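Local atomic coordinates of dipeptide Epimerase (Enterococcus faecalis V583, PDB entry 3JVA), a protein that belongs to the mandelate racemase/muconate lactonizing enzyme family and binds a magnesium ion in the barrel domain of its enolase-like fold. Residues V43-G48 with C106-G111; L188-A193 with E212-P217; M238-C243 with N262-K267. All blocks are in the same frame, centred on the assembly; numbering follows the deposited sequence.

Contact 1 of 3, residues V43-G48 with C106-G111; sequences VGYGEG and CYDLMG
The ring of Tyr45 meets Asp108 edge-on: carboxylate oxygen OD2 sits near the ring plane, 3.6 Å from Tyr45 CD2. One ring face is lined by Val43 CG1, offset toward the rim. Ring and carboxylate planes are turned 38° apart, and the two side chains run alongside each other in the same direction. This is strand-on-helix packing in the N-terminal domain of the enolase-like fold, where strand 43-48 of the antiparallel sheet lies against helix 96-114. The axes of the two segments come within 6.1 Å, and strand and helix run roughly antiparallel.

Such closeness is possible at Gly44, which has no side chain. Its CA lies 4.7 Å from Leu109 CA. Leu109 fills the place where a side chain would stand. Its CD2 methyl presses on the strand backbone, 3.4 Å from Gly44 N. The same leucine also touches Ile36 and Thr38 on the adjoining strand 29-38.

Asp108 has CG anti to its backbone N (chi1 -173°), which carries the carboxylate out to the strand. Its two oxygens have separate tasks. OD1 accepts from the backbone N of Leu350, near the C-terminus. OD2 offers its anti lone pair to the strand: Tyr45 N donates to Asp108 OD2 over 2.9 Å, with an N-H...O angle of 163°.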
loop_
_atom_site.group_PDB
_atom_site.type_symbol
_atom_site.label_atom_id
_atom_site.label_comp_id
_atom_site.label_asym_id
_atom_site.label_seq_id
_atom_site.Cartn_x
_atom_site.Cartn_y
_atom_site.Cartn_z
ATOM N N VAL B 43 -21.047 -8.803 -49.280
ATOM C CA VAL B 43 -20.072 -9.736 -48.730
ATOM C C VAL B 43 -18.954 -8.986 -48.016
ATOM O O VAL B 43 -18.468 -7.972 -48.513
ATOM C CB VAL B 43 -19.452 -10.608 -49.846
ATOM C CG1 VAL B 43 -18.387 -11.527 -49.261
ATOM C CG2 VAL B 43 -20.539 -11.432 -50.525
ATOM N N GLY B 44 -18.554 -9.491 -46.852
ATOM C CA GLY B 44 -17.490 -8.859 -46.093
ATOM C C GLY B 44 -16.292 -9.785 -46.009
ATOM O O GLY B 44 -16.456 -11.001 -45.926
ATOM N N TYR B 45 -15.089 -9.216 -46.027
ATOM C CA TYR B 45 -13.873 -10.016 -45.967
ATOM C C TYR B 45 -13.141 -9.872 -44.644
ATOM O O TYR B 45 -13.040 -8.780 -44.096
ATOM C CB TYR B 45 -12.928 -9.615 -47.100
ATOM C CG TYR B 45 -13.492 -9.904 -48.471
ATOM C CD1 TYR B 45 -13.346 -11.162 -49.055
ATOM C CD2 TYR B 45 -14.196 -8.928 -49.171
ATOM C CE1 TYR B 45 -13.892 -11.441 -50.312
ATOM C CE2 TYR B 45 -14.746 -9.194 -50.427
ATOM C CZ TYR B 45 -14.589 -10.451 -50.987
ATOM O OH TYR B 45 -15.123 -10.708 -52.229
ATOM N N GLY B 46 -12.625 -10.988 -44.143
ATOM C CA GLY B 46 -11.890 -10.963 -42.894
ATOM C C GLY B 46 -10.722 -11.924 -42.979
ATOM O O GLY B 46 -10.664 -12.767 -43.874
ATOM N N GLU B 47 -9.769 -11.785 -42.069
ATOM C CA GLU B 47 -8.617 -12.672 -42.070
ATOM C C GLU B 47 -8.240 -13.064 -40.656
ATOM O O GLU B 47 -8.340 -12.265 -39.727
ATOM C CB GLU B 47 -7.410 -12.005 -42.748
ATOM C CG GLU B 47 -6.150 -12.877 -42.739
ATOM C CD GLU B 47 -5.011 -12.302 -43.580
ATOM O OE1 GLU B 47 -4.803 -11.073 -43.535
ATOM O OE2 GLU B 47 -4.317 -13.086 -44.268
ATOM N N GLY B 48 -7.822 -14.313 -40.513
ATOM C CA GLY B 48 -7.383 -14.826 -39.236
ATOM C C GLY B 48 -5.927 -15.177 -39.464
ATOM O O GLY B 48 -5.619 -16.138 -40.174
ATOM N N CYS B 106 -17.205 -8.481 -40.459
ATOM C CA CYS B 106 -18.424 -7.783 -40.039
ATOM C C CYS B 106 -18.264 -6.277 -40.195
ATOM O O CYS B 106 -19.186 -5.594 -40.638
ATOM C CB CYS B 106 -18.773 -8.122 -38.586
ATOM S SG CYS B 106 -19.430 -9.794 -38.373
ATOM N N TYR B 107 -17.102 -5.744 -39.821
ATOM C CA TYR B 107 -16.894 -4.318 -39.983
ATOM C C TYR B 107 -16.856 -3.967 -41.472
ATOM O O TYR B 107 -17.310 -2.897 -41.864
ATOM C CB TYR B 107 -15.607 -3.859 -39.292
ATOM C CG TYR B 107 -15.780 -3.615 -37.810
ATOM C CD1 TYR B 107 -15.474 -4.606 -36.879
ATOM C CD2 TYR B 107 -16.275 -2.398 -37.339
ATOM C CE1 TYR B 107 -15.658 -4.393 -35.514
ATOM C CE2 TYR B 107 -16.463 -2.172 -35.976
ATOM C CZ TYR B 107 -16.153 -3.175 -35.070
ATOM O OH TYR B 107 -16.327 -2.956 -33.724
ATOM N N ASP B 108 -16.332 -4.870 -42.301
ATOM C CA ASP B 108 -16.283 -4.614 -43.743
ATOM C C ASP B 108 -17.731 -4.493 -44.222
ATOM O O ASP B 108 -18.071 -3.584 -44.987
ATOM C CB ASP B 108 -15.565 -5.759 -44.468
ATOM C CG ASP B 108 -15.341 -5.473 -45.949
ATOM O OD1 ASP B 108 -15.403 -4.291 -46.351
ATOM O OD2 ASP B 108 -15.087 -6.429 -46.709
ATOM N N LEU B 109 -18.583 -5.401 -43.743
ATOM C CA LEU B 109 -20.002 -5.392 -44.101
ATOM C C LEU B 109 -20.687 -4.120 -43.609
ATOM O O LEU B 109 -21.554 -3.576 -44.290
ATOM C CB LEU B 109 -20.715 -6.630 -43.532
ATOM C CG LEU B 109 -20.539 -7.935 -44.326
ATOM C CD1 LEU B 109 -21.110 -9.113 -43.540
ATOM C CD2 LEU B 109 -21.244 -7.803 -45.685
ATOM N N MET B 110 -20.315 -3.646 -42.422
ATOM C CA MET B 110 -20.901 -2.416 -41.900
ATOM C C MET B 110 -20.594 -1.261 -42.858
ATOM O O MET B 110 -21.470 -0.453 -43.183
ATOM C CB MET B 110 -20.333 -2.088 -40.514
ATOM C CG MET B 110 -20.814 -3.010 -39.406
ATOM S SD MET B 110 -20.261 -2.417 -37.791
ATOM C CE MET B 110 -19.683 -3.969 -37.036
ATOM N N GLY B 111 -19.345 -1.181 -43.304
ATOM C CA GLY B 111 -18.965 -0.118 -44.222
ATOM C C GLY B 111 -19.700 -0.231 -45.547
ATOM O O GLY B 111 -20.164 0.767 -46.105
#

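Contact 2 of 3, residues L188-A193 with E212-P217. With MG (magnesium ion), chain O.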
loop_
_atom_site.group_PDB
_atom_site.type_symbol
_atom_site.label_atom_id
_atom_site.label_comp_id
_atom_site.label_asym_id
_atom_site.label_seq_id
_atom_site.Cartn_x
_atom_site.Cartn_y
_atom_site.Cartn_z
ATOM N N LEU B 188 13.165 -0.698 -32.218
ATOM C CA LEU B 188 13.720 -2.015 -31.966
ATOM C C LEU B 188 12.688 -2.899 -31.286
ATOM O O LEU B 188 11.871 -2.419 -30.505
ATOM C CB LEU B 188 14.951 -1.908 -31.063
ATOM C CG LEU B 188 15.991 -0.861 -31.467
ATOM C CD1 LEU B 188 17.206 -1.003 -30.568
ATOM C CD2 LEU B 188 16.371 -1.036 -32.937
ATOM N N ASP B 189 12.710 -4.186 -31.610
ATOM C CA ASP B 189 11.807 -5.127 -30.965
ATOM C C ASP B 189 12.713 -6.155 -30.316
ATOM O O ASP B 189 13.355 -6.940 -31.012
ATOM C CB ASP B 189 10.890 -5.818 -31.976
ATOM C CG ASP B 189 9.767 -6.574 -31.301
ATOM O OD1 ASP B 189 10.005 -7.103 -30.193
ATOM O OD2 ASP B 189 8.655 -6.637 -31.870
ATOM N N ALA B 190 12.772 -6.148 -28.984
ATOM C CA ALA B 190 13.635 -7.073 -28.253
ATOM C C ALA B 190 13.042 -8.468 -28.077
ATOM O O ALA B 190 13.686 -9.354 -27.520
ATOM C CB ALA B 190 13.996 -6.477 -26.887
ATOM N N ASN B 191 11.814 -8.654 -28.550
ATOM C CA ASN B 191 11.133 -9.941 -28.476
ATOM C C ASN B 191 11.360 -10.769 -27.211
ATOM O O ASN B 191 11.807 -11.919 -27.286
ATOM C CB ASN B 191 11.482 -10.775 -29.715
ATOM C CG ASN B 191 10.845 -10.223 -30.982
ATOM O OD1 ASN B 191 9.619 -10.194 -31.117
ATOM N ND2 ASN B 191 11.676 -9.775 -31.912
ATOM N N GLN B 192 11.049 -10.173 -26.062
ATOM C CA GLN B 192 11.160 -10.822 -24.750
ATOM C C GLN B 192 12.517 -11.464 -24.482
ATOM O O GLN B 192 12.617 -12.427 -23.720
ATOM C CB GLN B 192 10.075 -11.898 -24.616
ATOM C CG GLN B 192 8.693 -11.465 -25.051
ATOM C CD GLN B 192 7.701 -12.615 -25.054
ATOM O OE1 GLN B 192 7.322 -13.128 -23.998
ATOM N NE2 GLN B 192 7.287 -13.035 -26.244
ATOM N N ALA B 193 13.567 -10.903 -25.065
ATOM C CA ALA B 193 14.902 -11.473 -24.933
ATOM C C ALA B 193 15.653 -11.346 -23.613
ATOM O O ALA B 193 16.435 -12.233 -23.270
ATOM C CB ALA B 193 15.787 -10.930 -26.060
ATOM N N GLU B 212 14.148 5.258 -31.118
ATOM C CA GLU B 212 12.828 5.822 -30.868
ATOM C C GLU B 212 12.112 5.076 -29.744
ATOM O O GLU B 212 11.466 5.691 -28.887
ATOM C CB GLU B 212 11.953 5.766 -32.121
ATOM C CG GLU B 212 10.562 6.315 -31.858
ATOM C CD GLU B 212 9.550 5.889 -32.893
ATOM O OE1 GLU B 212 9.725 4.805 -33.482
ATOM O OE2 GLU B 212 8.571 6.628 -33.099
ATOM N N LEU B 213 12.209 3.750 -29.763
ATOM C CA LEU B 213 11.576 2.933 -28.738
ATOM C C LEU B 213 12.039 1.488 -28.783
ATOM O O LEU B 213 12.575 1.018 -29.791
ATOM C CB LEU B 213 10.051 2.983 -28.893
ATOM C CG LEU B 213 9.475 2.398 -30.189
ATOM C CD1 LEU B 213 9.408 0.866 -30.098
ATOM C CD2 LEU B 213 8.080 2.965 -30.422
ATOM N N VAL B 214 11.830 0.786 -27.675
ATOM C CA VAL B 214 12.177 -0.621 -27.581
ATOM C C VAL B 214 10.925 -1.374 -27.166
ATOM O O VAL B 214 10.311 -1.081 -26.139
ATOM C CB VAL B 214 13.282 -0.881 -26.553
ATOM C CG1 VAL B 214 13.509 -2.380 -26.414
ATOM C CG2 VAL B 214 14.565 -0.192 -26.997
ATOM N N GLU B 215 10.572 -2.348 -27.990
ATOM C CA GLU B 215 9.395 -3.173 -27.803
ATOM C C GLU B 215 9.676 -4.413 -26.960
ATOM O O GLU B 215 10.689 -5.086 -27.153
ATOM C CB GLU B 215 8.899 -3.598 -29.182
ATOM C CG GLU B 215 7.461 -3.981 -29.278
ATOM C CD GLU B 215 7.064 -4.269 -30.714
ATOM O OE1 GLU B 215 7.507 -3.527 -31.626
ATOM O OE2 GLU B 215 6.309 -5.227 -30.929
ATOM N N GLN B 216 8.769 -4.698 -26.028
ATOM C CA GLN B 216 8.821 -5.876 -25.161
ATOM C C GLN B 216 10.215 -6.411 -24.819
ATOM O O GLN B 216 10.612 -7.473 -25.289
ATOM C CB GLN B 216 8.001 -6.992 -25.818
ATOM C CG GLN B 216 7.604 -8.133 -24.900
ATOM C CD GLN B 216 6.578 -7.712 -23.873
ATOM O OE1 GLN B 216 5.594 -7.038 -24.199
ATOM N NE2 GLN B 216 6.796 -8.107 -22.624
ATOM N N PRO B 217 10.961 -5.698 -23.963
ATOM C CA PRO B 217 12.302 -6.165 -23.608
ATOM C C PRO B 217 12.371 -7.406 -22.710
ATOM O O PRO B 217 13.397 -8.081 -22.671
ATOM C CB PRO B 217 12.933 -4.934 -22.965
ATOM C CG PRO B 217 11.766 -4.266 -22.309
ATOM C CD PRO B 217 10.677 -4.383 -23.364
HETATM MG MG MG O . 6.719 -6.946 -31.182
HETATM O O HOH W 1 9.652 -1.963 -32.790
HETATM O O HOH W 2 7.490 -7.444 -29.323
HETATM O O HOH W 3 6.777 -8.947 -31.636
HETATM O O HOH W 4 6.031 -6.814 -33.213
#
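Asp189 and Glu215 both turn CG anti to the backbone N, with chi1 at -168° and -157°. Glu215 then runs extended, and the two carboxylates converge on one magnesium ion. Asp189 OD2 binds the metal at 2.1 Å and Glu215 OE2 at 1.8 Å. Their planes are 39° apart. Three waters and Asp240 complete the six ligands.

The pair stands at the C-terminal ends of parallel strands 185-189 and 213-215, joined by helix 196-206 in a beta-alpha-beta unit of the barrel. Leu188 is paired with Val214 on one sheet face, Asp189 with Glu215 on the other. Leu188 N donates to Leu213 O, and Glu215 N to Leu188 O. Ala190 N continues the pairing past the strand end, to Glu215 O at 3.0 Å.

Beyond it the chain folds into a type I' turn, Ala190 to Ala193. Gln192 N bonds to Gln216 O at 2.8 Å. Gln192 CG touches Gln216 CG at 3.5 Å. Asp189 OD1 accepts from Asn191 N at 2.9 Å, an Asx turn that, with the metal bond, probably helps to set the rotation of the carboxylate. Asp189 OD1 also accepts a hydrogen bond from a metal-bound water. A further water donates to Glu215 OE1.

Asp189 OD2 and Glu215 OE2 are only 2.9 Å apart. Both bind the magnesium ion, which bridges the two acidic groups.

Contact 3 of 3, residues M238-C243 with N262-K267; sequences MADESC and NIKLMK. With MG (magnesium ion), chain O.
The magnesium site of the barrel domain takes its third carboxylate from this contact, just past the end of strand 236-239. Asp240 OD2 binds the ion at 2.0 Å. Its other oxygen, OD1, forms a salt bridge with Lys267 NZ at 2.7 Å, met nearly along the C-O axis.

Lys267 bends at chi3 (-57°), and its NZ is ringed by oxygens. It also donates to Cys243 O at 2.8 Å, to Asp240 O and to Asn262 O. At Asp240 O, Lys267 NZ and Cys243 N arrive from opposite faces of the carbonyl plane. Lys264 crosses Asp240 at about a right angle, and its extended chain gives Asp240 OD2 a weak bond of 3.2 Å from Lys264 NZ. Lys264 and Lys267 thus hold the two oxygens of Asp240 from the second shell. Glu241 acts there too, each carboxylate oxygen accepting from a metal-bound water.

On the strand side, Met238 SD packs on Asn262 CB at 3.6 Å, while Asn262 N donates to Ala239 O. Helix 246-255 links the two parallel strands in a beta-alpha-beta unit and covers Ala239 and Cys243. Strand 213-215 lies beyond Met238, and strand 287-290 flanks Asn262 and Ile263.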
loop_
_atom_site.group_PDB
_atom_site.type_symbol
_atom_site.label_atom_id
_atom_site.label_comp_id
_atom_site.label_asym_id
_atom_site.label_seq_id
_atom_site.Cartn_x
_atom_site.Cartn_y
_atom_site.Cartn_z
ATOM N N MET B 238 7.734 -0.074 -25.055
ATOM C CA MET B 238 6.416 -0.473 -25.534
ATOM C C MET B 238 6.105 -1.930 -25.243
ATOM O O MET B 238 6.950 -2.811 -25.415
ATOM C CB MET B 238 6.320 -0.221 -27.047
ATOM C CG MET B 238 5.071 -0.778 -27.720
ATOM S SD MET B 238 4.996 -0.293 -29.474
ATOM C CE MET B 238 6.479 -0.972 -30.079
ATOM N N ALA B 239 4.885 -2.184 -24.788
ATOM C CA ALA B 239 4.468 -3.549 -24.515
ATOM C C ALA B 239 3.847 -4.123 -25.787
ATOM O O ALA B 239 3.100 -3.440 -26.479
ATOM C CB ALA B 239 3.437 -3.576 -23.381
ATOM N N ASP B 240 4.186 -5.364 -26.107
ATOM C CA ASP B 240 3.609 -6.037 -27.264
ATOM C C ASP B 240 2.956 -7.311 -26.730
ATOM O O ASP B 240 1.767 -7.313 -26.417
ATOM C CB ASP B 240 4.672 -6.389 -28.311
ATOM C CG ASP B 240 4.073 -7.043 -29.564
ATOM O OD1 ASP B 240 2.889 -7.436 -29.537
ATOM O OD2 ASP B 240 4.785 -7.174 -30.579
ATOM N N GLU B 241 3.741 -8.379 -26.600
ATOM C CA GLU B 241 3.224 -9.652 -26.111
ATOM C C GLU B 241 2.553 -9.559 -24.734
ATOM O O GLU B 241 1.699 -10.386 -24.412
ATOM C CB GLU B 241 4.341 -10.712 -26.081
ATOM C CG GLU B 241 4.764 -11.275 -27.453
ATOM C CD GLU B 241 5.539 -10.289 -28.327
ATOM O OE1 GLU B 241 6.077 -9.292 -27.796
ATOM O OE2 GLU B 241 5.628 -10.527 -29.553
ATOM N N SER B 242 2.926 -8.564 -23.925
ATOM C CA SER B 242 2.314 -8.403 -22.603
ATOM C C SER B 242 0.875 -7.909 -22.730
ATOM O O SER B 242 0.124 -7.918 -21.754
ATOM C CB SER B 242 3.107 -7.417 -21.731
ATOM O OG SER B 242 4.298 -8.009 -21.231
ATOM N N CYS B 243 0.495 -7.468 -23.927
ATOM C CA CYS B 243 -0.871 -6.996 -24.146
ATOM C C CYS B 243 -1.561 -7.697 -25.305
ATOM O O CYS B 243 -1.247 -7.442 -26.471
ATOM C CB CYS B 243 -0.907 -5.487 -24.397
ATOM S SG CYS B 243 -2.602 -4.869 -24.707
ATOM N N ASN B 262 1.364 -1.800 -27.928
ATOM C CA ASN B 262 1.217 -2.229 -29.314
ATOM C C ASN B 262 0.037 -3.173 -29.476
ATOM O O ASN B 262 -0.009 -4.251 -28.879
ATOM C CB ASN B 262 2.511 -2.909 -29.783
ATOM C CG ASN B 262 2.577 -3.092 -31.294
ATOM O OD1 ASN B 262 1.921 -2.376 -32.055
ATOM N ND2 ASN B 262 3.398 -4.041 -31.735
ATOM N N ILE B 263 -0.923 -2.745 -30.283
ATOM C CA ILE B 263 -2.117 -3.528 -30.570
ATOM C C ILE B 263 -1.910 -4.349 -31.835
ATOM O O ILE B 263 -1.267 -3.885 -32.775
ATOM C CB ILE B 263 -3.332 -2.607 -30.865
ATOM C CG1 ILE B 263 -3.651 -1.729 -29.659
ATOM C CG2 ILE B 263 -4.539 -3.449 -31.286
ATOM C CD1 ILE B 263 -4.673 -0.632 -29.972
ATOM N N LYS B 264 -2.434 -5.572 -31.851
ATOM C CA LYS B 264 -2.411 -6.401 -33.058
ATOM C C LYS B 264 -3.791 -7.046 -33.110
ATOM O O LYS B 264 -4.222 -7.671 -32.144
ATOM C CB LYS B 264 -1.327 -7.474 -33.016
ATOM C CG LYS B 264 0.074 -6.911 -33.188
ATOM C CD LYS B 264 1.123 -8.012 -33.236
ATOM C CE LYS B 264 2.527 -7.407 -33.273
ATOM N NZ LYS B 264 3.583 -8.461 -33.286
ATOM N N LEU B 265 -4.492 -6.881 -34.225
ATOM C CA LEU B 265 -5.829 -7.457 -34.336
ATOM C C LEU B 265 -5.840 -8.966 -34.105
ATOM O O LEU B 265 -6.807 -9.507 -33.557
ATOM C CB LEU B 265 -6.445 -7.135 -35.707
ATOM C CG LEU B 265 -6.643 -5.651 -36.033
ATOM C CD1 LEU B 265 -7.383 -5.521 -37.352
ATOM C CD2 LEU B 265 -7.424 -4.958 -34.913
ATOM N N MET B 266 -4.763 -9.646 -34.503
ATOM C CA MET B 266 -4.680 -11.095 -34.341
ATOM C C MET B 266 -4.321 -11.534 -32.918
ATOM O O MET B 266 -4.237 -12.730 -32.641
ATOM C CB MET B 266 -3.685 -11.685 -35.341
ATOM C CG MET B 266 -4.003 -11.360 -36.804
ATOM S SD MET B 266 -5.741 -11.659 -37.305
ATOM C CE MET B 266 -5.863 -10.514 -38.716
ATOM N N LYS B 267 -4.089 -10.561 -32.036
ATOM C CA LYS B 267 -3.798 -10.825 -30.626
ATOM C C LYS B 267 -5.059 -10.558 -29.804
ATOM O O LYS B 267 -5.349 -11.268 -28.835
ATOM C CB LYS B 267 -2.718 -9.888 -30.076
ATOM C CG LYS B 267 -1.278 -10.235 -30.396
ATOM C CD LYS B 267 -0.338 -9.414 -29.503
ATOM C CE LYS B 267 -0.576 -7.910 -29.651
ATOM N NZ LYS B 267 0.332 -7.105 -28.775
HETATM MG MG MG O . 6.719 -6.946 -31.182
HETATM O O HOH W 5 3.052 -9.895 -30.863
HETATM O O HOH W 3 6.777 -8.947 -31.636
HETATM O O HOH W 2 7.490 -7.444 -29.323
HETATM O O HOH W 6 -3.425 -6.384 -28.743
HETATM O O HOH W 4 6.031 -6.814 -33.213
#

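All three contacts are largely buried, but they differ in chemistry. Contact 1 packs a strand on a helix in the N-terminal domain, with one hydrogen bond between its segments and no metal. Contacts 2 and 3 lie in the barrel, where strands 213-215 and 236-239 are neighbours in one sheet. They share the magnesium ion and its three waters. Contact 2 brings two acidic ligands, whereas contact 3 adds one and pairs it with two lysines. Contact 1 is about 32 Å from contact 2, centre to centre, and does not touch it. It does meet contact 3, where Met266 packs against Glu47 and Gly48 between the domains.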